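Local coordinates for protein 3-oxo-tetronate kinase (Haemophilus influenzae, PDB 1YZY) that catalyses the ATP-dependent phosphorylation of 3-oxo-tetronate to 3-oxo-tetronate 4-phosphate, at residues V20-N30 / T368-I376; V172-F183 / Q203-F214. One frame throughout, in Å; residues are numbered along the deposited sequence.

Contact 1 of 2, residues V20-N30 / T368-I376; sequences VENGLSTVQMN and TGFHIGKQI
Ile372 lies against Val20, whose CG2 reaches Ile372 CB at 3.7 Å; Ile372 CD1 continues along that face to lie 3.7 Å from Gln28 OE1. The other face is carried by Val27 and His371, side by side and pointing the same way: Val27 CG2 sits over one face of the imidazole, a CH-pi contact 3.9 Å from the ring centroid. With CG1 anti to the backbone N (chi1 167°), Val27 turns CG2 to the imidazole. Beyond it Met29 SD lies 3.6 Å from Gly369 CA, packing directly on the glycine backbone. In this antiparallel pairing, which joins the sugar-binding and nucleotide-binding regions, Gln28 and Phe370 form a hydrogen-bonded pair, and Asn30 N donates to Thr368 O in a nearly straight bond (166° at the hydrogen). At the other end, the Glu21 carboxylate stacks on the Gln375 amide, their planes 28° apart. Two waters donate to Glu21 OE2; one also accepts from Gln375 N, the other donates to Gly373 O. Strand 26-30 is flanked by 43-47 on its far edge, as 369-375 is by 380-385, while helix 9-20 packs on the Thr26 and Gln28 face and ends in a Schellman motif at Gly23.

Contact 2 of 2, residues V172-F183 / Q203-F214; sequences VIKGASRVQECF and QLEVLAEAVADF
Gln203 starts the contact with its aliphatic part, CG lying 3.7 Å from Val172 CG1, the two side chains crossing at about a right angle. One turn on, Val206 points its CG1 into the bend before helix 176-183, 3.5 Å from both Gly175 C and Ala176 N; CG1 stands anti to the backbone N (chi1 169°), and the same methyl meets Val179 CG2. Leu207 CD1 lies in the plane of the Phe183 ring, at its edge, 3.7 Å from Phe183 CZ. Glu209 bends at chi2 and brings OE1 to 3.4 Å from Ala176 CB. Ala210 is the knob: its CB enters the hole formed by Ala176, Val179, Gln180 and Phe183, 3.8 Å from Val179 CG1, and its small size suits helix axes 8.6 Å apart, crossing at -64°. Val211 CG1 touches Phe183 CE2, and Phe214 closes the row, its CZ 3.6 Å from Phe183 CD2 with the ring planes oblique at 55°. Phe183 also packs on Val110 and Val167, laying the pair against the small parallel sheet. No hydrogen bond or salt bridge spans the segments, so the fit of methyls and rings, not polar pairing, probably sets how the helices meet.

In the fold
From the N terminus the chain runs through strand 3-6 and helix 9-20 into 20-30, whose partner 368-376 does not follow until 338 residues later. Contact 1 therefore closes a very long loop, joining the sugar-binding N-terminal and nucleotide-binding C-terminal regions edge to edge through adjacent strands. Contact 2 closes a short loop of 19 residues and falls wholly within that longer one, without crossing it. It ties helix 176-188 to helix 202-210 beside the three-stranded parallel sheet 109-111, 193-196, 164-167, whose middle strand lies in the short loop. The two centres are 27 Å apart; helix 221-232 packs against side chains of 20-30 and of 203-214, though not those that make the contacts.

Contact 1 of 2, residues V20-N30 / T368-I376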
loop_
_atom_site.group_PDB
_atom_site.type_symbol
_atom_site.label_atom_id
_atom_site.label_comp_id
_atom_site.label_asym_id
_atom_site.label_seq_id
_atom_site.Cartn_x
_atom_site.Cartn_y
_atom_site.Cartn_z
ATOM N N VAL A 20 -8.467 -2.974 6.335
ATOM C CA VAL A 20 -9.720 -2.207 6.299
ATOM C C VAL A 20 -10.883 -3.026 5.728
ATOM O O VAL A 20 -12.014 -2.939 6.207
ATOM C CB VAL A 20 -9.544 -0.882 5.481
ATOM C CG1 VAL A 20 -10.897 -0.209 5.218
ATOM C CG2 VAL A 20 -8.653 0.076 6.244
ATOM N N GLU A 21 -10.612 -3.760 4.657
ATOM C CA GLU A 21 -11.607 -4.602 4.020
ATOM C C GLU A 21 -12.004 -5.771 4.928
ATOM O O GLU A 21 -12.894 -6.559 4.596
ATOM C CB GLU A 21 -11.070 -5.116 2.681
ATOM C CG GLU A 21 -10.990 -4.034 1.612
ATOM C CD GLU A 21 -12.331 -3.344 1.382
ATOM O OE1 GLU A 21 -13.111 -3.820 0.535
ATOM O OE2 GLU A 21 -12.609 -2.329 2.049
ATOM N N ASN A 22 -11.341 -5.857 6.078
ATOM C CA ASN A 22 -11.605 -6.887 7.057
ATOM C C ASN A 22 -11.958 -6.302 8.420
ATOM O O ASN A 22 -11.628 -6.865 9.466
ATOM C CB ASN A 22 -10.435 -7.871 7.120
ATOM C CG ASN A 22 -10.457 -8.855 5.965
ATOM O OD1 ASN A 22 -11.269 -9.784 5.945
ATOM N ND2 ASN A 22 -9.609 -8.624 4.965
ATOM N N GLY A 23 -12.589 -5.128 8.381
ATOM C CA GLY A 23 -13.065 -4.442 9.575
ATOM C C GLY A 23 -12.187 -3.653 10.533
ATOM O O GLY A 23 -12.677 -3.211 11.582
ATOM N N LEU A 24 -10.922 -3.438 10.198
ATOM C CA LEU A 24 -10.029 -2.697 11.094
ATOM C C LEU A 24 -9.779 -1.228 10.703
ATOM O O LEU A 24 -9.448 -0.946 9.562
ATOM C CB LEU A 24 -8.693 -3.445 11.198
ATOM C CG LEU A 24 -8.359 -4.111 12.537
ATOM C CD1 LEU A 24 -9.526 -4.924 13.077
ATOM C CD2 LEU A 24 -7.107 -4.960 12.381
ATOM N N SER A 25 -9.988 -0.288 11.622
ATOM C CA SER A 25 -9.712 1.116 11.291
ATOM C C SER A 25 -8.189 1.237 11.141
ATOM O O SER A 25 -7.442 0.880 12.052
ATOM C CB SER A 25 -10.283 2.080 12.343
ATOM O OG SER A 25 -9.841 1.803 13.656
ATOM N N THR A 26 -7.739 1.735 9.993
ATOM C CA THR A 26 -6.307 1.816 9.690
ATOM C C THR A 26 -5.741 3.187 9.287
ATOM O O THR A 26 -6.398 3.982 8.619
ATOM C CB THR A 26 -5.974 0.808 8.547
ATOM O OG1 THR A 26 -6.433 -0.505 8.906
ATOM C CG2 THR A 26 -4.474 0.750 8.259
ATOM N N VAL A 27 -4.510 3.449 9.712
ATOM C CA VAL A 27 -3.795 4.673 9.371
ATOM C C VAL A 27 -2.457 4.254 8.774
ATOM O O VAL A 27 -1.698 3.510 9.397
ATOM C CB VAL A 27 -3.533 5.566 10.601
ATOM C CG1 VAL A 27 -2.524 6.647 10.253
ATOM C CG2 VAL A 27 -4.822 6.205 11.066
ATOM N N GLN A 28 -2.194 4.690 7.551
ATOM C CA GLN A 28 -0.941 4.369 6.889
ATOM C C GLN A 28 -0.006 5.580 6.842
ATOM O O GLN A 28 -0.254 6.539 6.111
ATOM C CB GLN A 28 -1.193 3.870 5.464
ATOM C CG GLN A 28 0.089 3.519 4.701
ATOM C CD GLN A 28 -0.157 3.204 3.240
ATOM O OE1 GLN A 28 -1.286 2.906 2.838
ATOM N NE2 GLN A 28 0.900 3.274 2.432
ATOM N N MET A 29 1.065 5.524 7.625
ATOM C CA MET A 29 2.052 6.592 7.659
ATOM C C MET A 29 3.146 6.294 6.641
ATOM O O MET A 29 3.597 5.158 6.530
ATOM C CB MET A 29 2.648 6.705 9.056
ATOM C CG MET A 29 1.626 7.043 10.126
ATOM S SD MET A 29 0.672 8.547 9.757
ATOM C CE MET A 29 1.243 9.657 11.042
ATOM N N ASN A 30 3.527 7.292 5.855
ATOM C CA ASN A 30 4.585 7.103 4.862
ATOM C C ASN A 30 5.888 7.591 5.493
ATOM O O ASN A 30 6.136 8.790 5.571
ATOM C CB ASN A 30 4.271 7.884 3.584
ATOM C CG ASN A 30 2.922 7.505 2.982
ATOM O OD1 ASN A 30 2.571 6.331 2.903
ATOM N ND2 ASN A 30 2.163 8.507 2.549
ATOM N N THR A 368 1.529 13.551 5.590
ATOM C CA THR A 368 2.491 12.519 5.962
ATOM C C THR A 368 1.885 11.136 6.186
ATOM O O THR A 368 2.609 10.153 6.363
ATOM C CB THR A 368 3.220 12.916 7.262
ATOM O OG1 THR A 368 2.260 13.064 8.319
ATOM C CG2 THR A 368 3.968 14.239 7.080
ATOM N N GLY A 369 0.563 11.077 6.233
ATOM C CA GLY A 369 -0.120 9.823 6.456
ATOM C C GLY A 369 -1.594 10.003 6.183
ATOM O O GLY A 369 -2.067 11.132 6.022
ATOM N N PHE A 370 -2.332 8.902 6.156
ATOM C CA PHE A 370 -3.753 8.959 5.866
ATOM C C PHE A 370 -4.539 7.886 6.592
ATOM O O PHE A 370 -3.983 6.881 7.032
ATOM C CB PHE A 370 -3.981 8.746 4.367
ATOM C CG PHE A 370 -3.194 9.674 3.490
ATOM C CD1 PHE A 370 -3.712 10.916 3.127
ATOM C CD2 PHE A 370 -1.929 9.313 3.035
ATOM C CE1 PHE A 370 -2.980 11.789 2.325
ATOM C CE2 PHE A 370 -1.182 10.175 2.232
ATOM C CZ PHE A 370 -1.709 11.416 1.876
ATOM N N HIS A 371 -5.826 8.154 6.785
ATOM C CA HIS A 371 -6.740 7.195 7.367
ATOM C C HIS A 371 -7.306 6.407 6.176
ATOM O O HIS A 371 -7.854 7.048 5.275
ATOM C CB HIS A 371 -7.953 7.901 7.964
ATOM C CG HIS A 371 -7.691 8.513 9.300
ATOM N ND1 HIS A 371 -8.028 7.894 10.485
ATOM C CD2 HIS A 371 -7.096 9.681 9.642
ATOM C CE1 HIS A 371 -7.649 8.651 11.499
ATOM N NE2 HIS A 371 -7.082 9.742 11.014
ATOM N N ILE A 372 -7.197 5.080 6.149
ATOM C CA ILE A 372 -7.728 4.385 4.976
ATOM C C ILE A 372 -9.237 4.138 5.063
ATOM O O ILE A 372 -9.750 3.641 6.082
ATOM C CB ILE A 372 -6.978 3.042 4.847
ATOM C CG1 ILE A 372 -5.480 3.244 5.108
ATOM C CG2 ILE A 372 -7.195 2.458 3.451
ATOM C CD1 ILE A 372 -4.712 3.825 3.939
ATOM N N GLY A 373 -9.937 4.513 3.993
ATOM C CA GLY A 373 -11.379 4.374 3.939
ATOM C C GLY A 373 -11.924 3.441 2.879
ATOM O O GLY A 373 -11.196 2.627 2.310
ATOM N N LYS A 374 -13.210 3.606 2.581
ATOM C CA LYS A 374 -13.915 2.767 1.616
ATOM C C LYS A 374 -13.263 2.638 0.251
ATOM O O LYS A 374 -12.814 3.615 -0.341
ATOM C CB LYS A 374 -15.358 3.230 1.472
ATOM C CG LYS A 374 -16.328 2.136 1.092
ATOM C CD LYS A 374 -17.710 2.515 1.567
ATOM C CE LYS A 374 -18.757 1.555 1.070
ATOM N NZ LYS A 374 -20.107 2.071 1.425
ATOM N N GLN A 375 -13.247 1.408 -0.246
ATOM C CA GLN A 375 -12.653 1.084 -1.530
ATOM C C GLN A 375 -13.513 1.516 -2.715
ATOM O O GLN A 375 -14.631 1.034 -2.893
ATOM C CB GLN A 375 -12.372 -0.423 -1.592
ATOM C CG GLN A 375 -11.691 -0.905 -2.863
ATOM C CD GLN A 375 -11.266 -2.367 -2.790
ATOM O OE1 GLN A 375 -10.337 -2.723 -2.065
ATOM N NE2 GLN A 375 -11.940 -3.216 -3.550
ATOM N N ILE A 376 -12.986 2.448 -3.502
ATOM C CA ILE A 376 -13.662 2.954 -4.692
ATOM C C ILE A 376 -13.498 1.907 -5.784
ATOM O O ILE A 376 -14.424 1.618 -6.542
ATOM C CB ILE A 376 -13.021 4.281 -5.177
ATOM C CG1 ILE A 376 -13.191 5.366 -4.119
ATOM C CG2 ILE A 376 -13.639 4.729 -6.487
ATOM C CD1 ILE A 376 -12.413 6.612 -4.426
HETATM O O HOH W 1 -14.597 -0.779 1.228
HETATM O O HOH W 2 -10.719 -0.149 1.494
HETATM O O HOH W 3 -8.960 5.411 10.512
HETATM O O HOH W 4 4.853 9.793 8.041
#

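Contact 2 of 2, residues V172-F183 / Q203-F214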
loop_
_atom_site.group_PDB
_atom_site.type_symbol
_atom_site.label_atom_id
_atom_site.label_comp_id
_atom_site.label_asym_id
_atom_site.label_seq_id
_atom_site.Cartn_x
_atom_site.Cartn_y
_atom_site.Cartn_z
ATOM N N VAL A 172 -1.466 -28.194 9.686
ATOM C CA VAL A 172 -2.265 -26.975 9.719
ATOM C C VAL A 172 -3.746 -27.349 9.599
ATOM O O VAL A 172 -4.594 -26.808 10.315
ATOM C CB VAL A 172 -1.870 -25.964 8.584
ATOM C CG1 VAL A 172 -2.555 -24.628 8.815
ATOM C CG2 VAL A 172 -0.374 -25.760 8.541
ATOM N N ILE A 173 -4.055 -28.290 8.710
ATOM C CA ILE A 173 -5.442 -28.694 8.522
ATOM C C ILE A 173 -6.093 -29.307 9.761
ATOM O O ILE A 173 -7.295 -29.558 9.767
ATOM C CB ILE A 173 -5.618 -29.617 7.312
ATOM C CG1 ILE A 173 -4.839 -30.917 7.505
ATOM C CG2 ILE A 173 -5.192 -28.891 6.055
ATOM C CD1 ILE A 173 -4.979 -31.874 6.348
ATOM N N LYS A 174 -5.310 -29.520 10.814
ATOM C CA LYS A 174 -5.833 -30.077 12.056
ATOM C C LYS A 174 -6.274 -28.994 13.036
ATOM O O LYS A 174 -6.848 -29.297 14.084
ATOM C CB LYS A 174 -4.813 -31.005 12.714
ATOM C CG LYS A 174 -4.474 -32.220 11.866
ATOM C CD LYS A 174 -3.597 -33.191 12.627
ATOM C CE LYS A 174 -3.328 -34.440 11.799
ATOM N NZ LYS A 174 -2.599 -35.478 12.582
ATOM N N GLY A 175 -5.976 -27.735 12.723
ATOM C CA GLY A 175 -6.407 -26.665 13.605
ATOM C C GLY A 175 -5.368 -25.800 14.287
ATOM O O GLY A 175 -4.175 -26.066 14.229
ATOM N N ALA A 176 -5.859 -24.747 14.936
ATOM C CA ALA A 176 -5.030 -23.780 15.648
ATOM C C ALA A 176 -4.248 -24.408 16.782
ATOM O O ALA A 176 -3.061 -24.141 16.921
ATOM C CB ALA A 176 -5.893 -22.641 16.181
ATOM N N SER A 177 -4.920 -25.219 17.600
ATOM C CA SER A 177 -4.278 -25.895 18.730
ATOM C C SER A 177 -3.131 -26.808 18.297
ATOM O O SER A 177 -2.096 -26.865 18.954
ATOM C CB SER A 177 -5.302 -26.703 19.530
ATOM O OG SER A 177 -6.208 -25.843 20.193
ATOM N N ARG A 178 -3.331 -27.549 17.217
ATOM C CA ARG A 178 -2.298 -28.440 16.707
ATOM C C ARG A 178 -1.104 -27.627 16.208
ATOM O O ARG A 178 0.041 -28.066 16.304
ATOM C CB ARG A 178 -2.859 -29.316 15.575
ATOM C CG ARG A 178 -1.819 -30.162 14.846
ATOM C CD ARG A 178 -1.070 -31.095 15.803
ATOM N NE ARG A 178 0.038 -31.788 15.142
ATOM C CZ ARG A 178 1.095 -32.291 15.775
ATOM N NH1 ARG A 178 1.203 -32.200 17.096
ATOM N NH2 ARG A 178 2.086 -32.818 15.075
ATOM N N VAL A 179 -1.389 -26.474 15.611
ATOM C CA VAL A 179 -0.343 -25.596 15.099
ATOM C C VAL A 179 0.495 -25.090 16.262
ATOM O O VAL A 179 1.711 -25.037 16.170
ATOM C CB VAL A 179 -0.939 -24.419 14.289
ATOM C CG1 VAL A 179 0.145 -23.426 13.906
ATOM C CG2 VAL A 179 -1.601 -24.953 13.032
ATOM N N GLN A 180 -0.159 -24.735 17.360
ATOM C CA GLN A 180 0.541 -24.249 18.543
ATOM C C GLN A 180 1.402 -25.343 19.168
ATOM O O GLN A 180 2.408 -25.060 19.834
ATOM C CB GLN A 180 -0.454 -23.723 19.572
ATOM C CG GLN A 180 -1.239 -22.526 19.076
ATOM C CD GLN A 180 -2.274 -22.041 20.069
ATOM O OE1 GLN A 180 -2.851 -20.970 19.896
ATOM N NE2 GLN A 180 -2.515 -22.825 21.119
ATOM N N GLU A 181 0.949 -26.586 19.026
ATOM C CA GLU A 181 1.683 -27.722 19.547
ATOM C C GLU A 181 2.920 -27.896 18.668
ATOM O O GLU A 181 3.982 -28.268 19.155
ATOM C CB GLU A 181 0.811 -28.985 19.543
ATOM C CG GLU A 181 -0.370 -28.930 20.521
ATOM C CD GLU A 181 -1.226 -30.210 20.537
ATOM O OE1 GLU A 181 -1.052 -31.108 19.674
ATOM O OE2 GLU A 181 -2.090 -30.312 21.436
ATOM N N CYS A 182 2.772 -27.659 17.370
ATOM C CA CYS A 182 3.903 -27.748 16.455
ATOM C C CYS A 182 4.854 -26.570 16.718
ATOM O O CYS A 182 6.059 -26.697 16.533
ATOM C CB CYS A 182 3.439 -27.719 14.997
ATOM S SG CYS A 182 2.559 -29.201 14.404
ATOM N N PHE A 183 4.295 -25.410 17.077
ATOM C CA PHE A 183 5.090 -24.223 17.389
ATOM C C PHE A 183 5.945 -24.536 18.617
ATOM O O PHE A 183 7.120 -24.165 18.685
ATOM C CB PHE A 183 4.201 -23.017 17.736
ATOM C CG PHE A 183 3.587 -22.320 16.546
ATOM C CD1 PHE A 183 4.063 -22.522 15.261
ATOM C CD2 PHE A 183 2.517 -21.447 16.728
ATOM C CE1 PHE A 183 3.484 -21.867 14.170
ATOM C CE2 PHE A 183 1.930 -20.789 15.646
ATOM C CZ PHE A 183 2.414 -21.001 14.367
ATOM N N GLN A 203 -6.103 -22.138 5.544
ATOM C CA GLN A 203 -4.871 -22.364 6.297
ATOM C C GLN A 203 -4.371 -21.070 6.956
ATOM O O GLN A 203 -3.676 -21.119 7.971
ATOM C CB GLN A 203 -3.769 -22.941 5.403
ATOM C CG GLN A 203 -3.745 -24.456 5.304
ATOM C CD GLN A 203 -4.546 -24.982 4.134
ATOM O OE1 GLN A 203 -5.684 -25.420 4.292
ATOM N NE2 GLN A 203 -3.937 -24.990 2.956
ATOM N N LEU A 204 -4.670 -19.923 6.340
ATOM C CA LEU A 204 -4.264 -18.614 6.878
ATOM C C LEU A 204 -5.194 -18.231 8.011
ATOM O O LEU A 204 -4.806 -17.524 8.951
ATOM C CB LEU A 204 -4.279 -17.537 5.782
ATOM C CG LEU A 204 -3.256 -17.742 4.664
ATOM C CD1 LEU A 204 -3.550 -16.805 3.518
ATOM C CD2 LEU A 204 -1.825 -17.551 5.207
ATOM N N GLU A 205 -6.428 -18.708 7.901
ATOM C CA GLU A 205 -7.461 -18.483 8.899
ATOM C C GLU A 205 -7.083 -19.242 10.187
ATOM O O GLU A 205 -7.315 -18.763 11.304
ATOM C CB GLU A 205 -8.789 -18.978 8.327
ATOM C CG GLU A 205 -10.036 -18.651 9.128
ATOM C CD GLU A 205 -11.313 -18.924 8.339
ATOM O OE1 GLU A 205 -12.392 -18.476 8.781
ATOM O OE2 GLU A 205 -11.241 -19.572 7.268
ATOM N N VAL A 206 -6.523 -20.437 10.015
ATOM C CA VAL A 206 -6.073 -21.269 11.134
ATOM C C VAL A 206 -4.860 -20.612 11.793
ATOM O O VAL A 206 -4.801 -20.485 13.016
ATOM C CB VAL A 206 -5.678 -22.694 10.642
ATOM C CG1 VAL A 206 -4.964 -23.472 11.747
ATOM C CG2 VAL A 206 -6.918 -23.459 10.185
ATOM N N LEU A 207 -3.874 -20.246 10.973
ATOM C CA LEU A 207 -2.654 -19.590 11.450
ATOM C C LEU A 207 -3.000 -18.301 12.189
ATOM O O LEU A 207 -2.487 -18.051 13.274
ATOM C CB LEU A 207 -1.702 -19.287 10.283
ATOM C CG LEU A 207 -0.339 -18.692 10.675
ATOM C CD1 LEU A 207 0.336 -19.571 11.717
ATOM C CD2 LEU A 207 0.552 -18.554 9.457
ATOM N N ALA A 208 -3.879 -17.498 11.594
ATOM C CA ALA A 208 -4.320 -16.239 12.194
ATOM C C ALA A 208 -4.757 -16.446 13.637
ATOM O O ALA A 208 -4.449 -15.637 14.520
ATOM C CB ALA A 208 -5.465 -15.651 11.387
ATOM N N GLU A 209 -5.498 -17.524 13.859
ATOM C CA GLU A 209 -5.994 -17.880 15.181
ATOM C C GLU A 209 -4.850 -18.369 16.069
ATOM O O GLU A 209 -4.808 -18.073 17.265
ATOM C CB GLU A 209 -7.062 -18.967 15.043
ATOM C CG GLU A 209 -8.311 -18.721 15.874
ATOM C CD GLU A 209 -8.336 -19.535 17.147
ATOM O OE1 GLU A 209 -8.608 -20.755 17.064
ATOM O OE2 GLU A 209 -8.094 -18.955 18.228
ATOM N N ALA A 210 -3.932 -19.127 15.475
ATOM C CA ALA A 210 -2.784 -19.665 16.201
ATOM C C ALA A 210 -1.820 -18.567 16.699
ATOM O O ALA A 210 -1.302 -18.642 17.817
ATOM C CB ALA A 210 -2.047 -20.683 15.320
ATOM N N VAL A 211 -1.582 -17.556 15.863
ATOM C CA VAL A 211 -0.688 -16.453 16.207
ATOM C C VAL A 211 -1.383 -15.274 16.900
ATOM O O VAL A 211 -0.850 -14.166 16.935
ATOM C CB VAL A 211 0.055 -15.921 14.954
ATOM C CG1 VAL A 211 0.935 -17.005 14.357
ATOM C CG2 VAL A 211 -0.933 -15.414 13.929
ATOM N N ALA A 212 -2.540 -15.523 17.496
ATOM C CA ALA A 212 -3.310 -14.484 18.174
ATOM C C ALA A 212 -2.618 -13.796 19.353
ATOM O O ALA A 212 -3.036 -12.718 19.774
ATOM C CB ALA A 212 -4.633 -15.053 18.629
ATOM N N ASP A 213 -1.620 -14.448 19.938
ATOM C CA ASP A 213 -0.918 -13.871 21.079
ATOM C C ASP A 213 0.560 -13.608 20.833
ATOM O O ASP A 213 1.295 -13.272 21.767
ATOM C CB ASP A 213 -1.094 -14.749 22.322
ATOM C CG ASP A 213 -2.518 -14.734 22.848
ATOM O OD1 ASP A 213 -3.051 -13.632 23.110
ATOM O OD2 ASP A 213 -3.108 -15.826 22.997
ATOM N N PHE A 214 1.005 -13.832 19.599
ATOM C CA PHE A 214 2.387 -13.579 19.217
ATOM C C PHE A 214 2.649 -12.068 19.280
ATOM O O PHE A 214 1.847 -11.273 18.795
ATOM C CB PHE A 214 2.642 -14.059 17.788
ATOM C CG PHE A 214 3.093 -15.487 17.686
ATOM C CD1 PHE A 214 2.434 -16.497 18.382
ATOM C CD2 PHE A 214 4.152 -15.828 16.853
ATOM C CE1 PHE A 214 2.825 -17.827 18.240
ATOM C CE2 PHE A 214 4.549 -17.155 16.705
ATOM C CZ PHE A 214 3.883 -18.156 17.398
#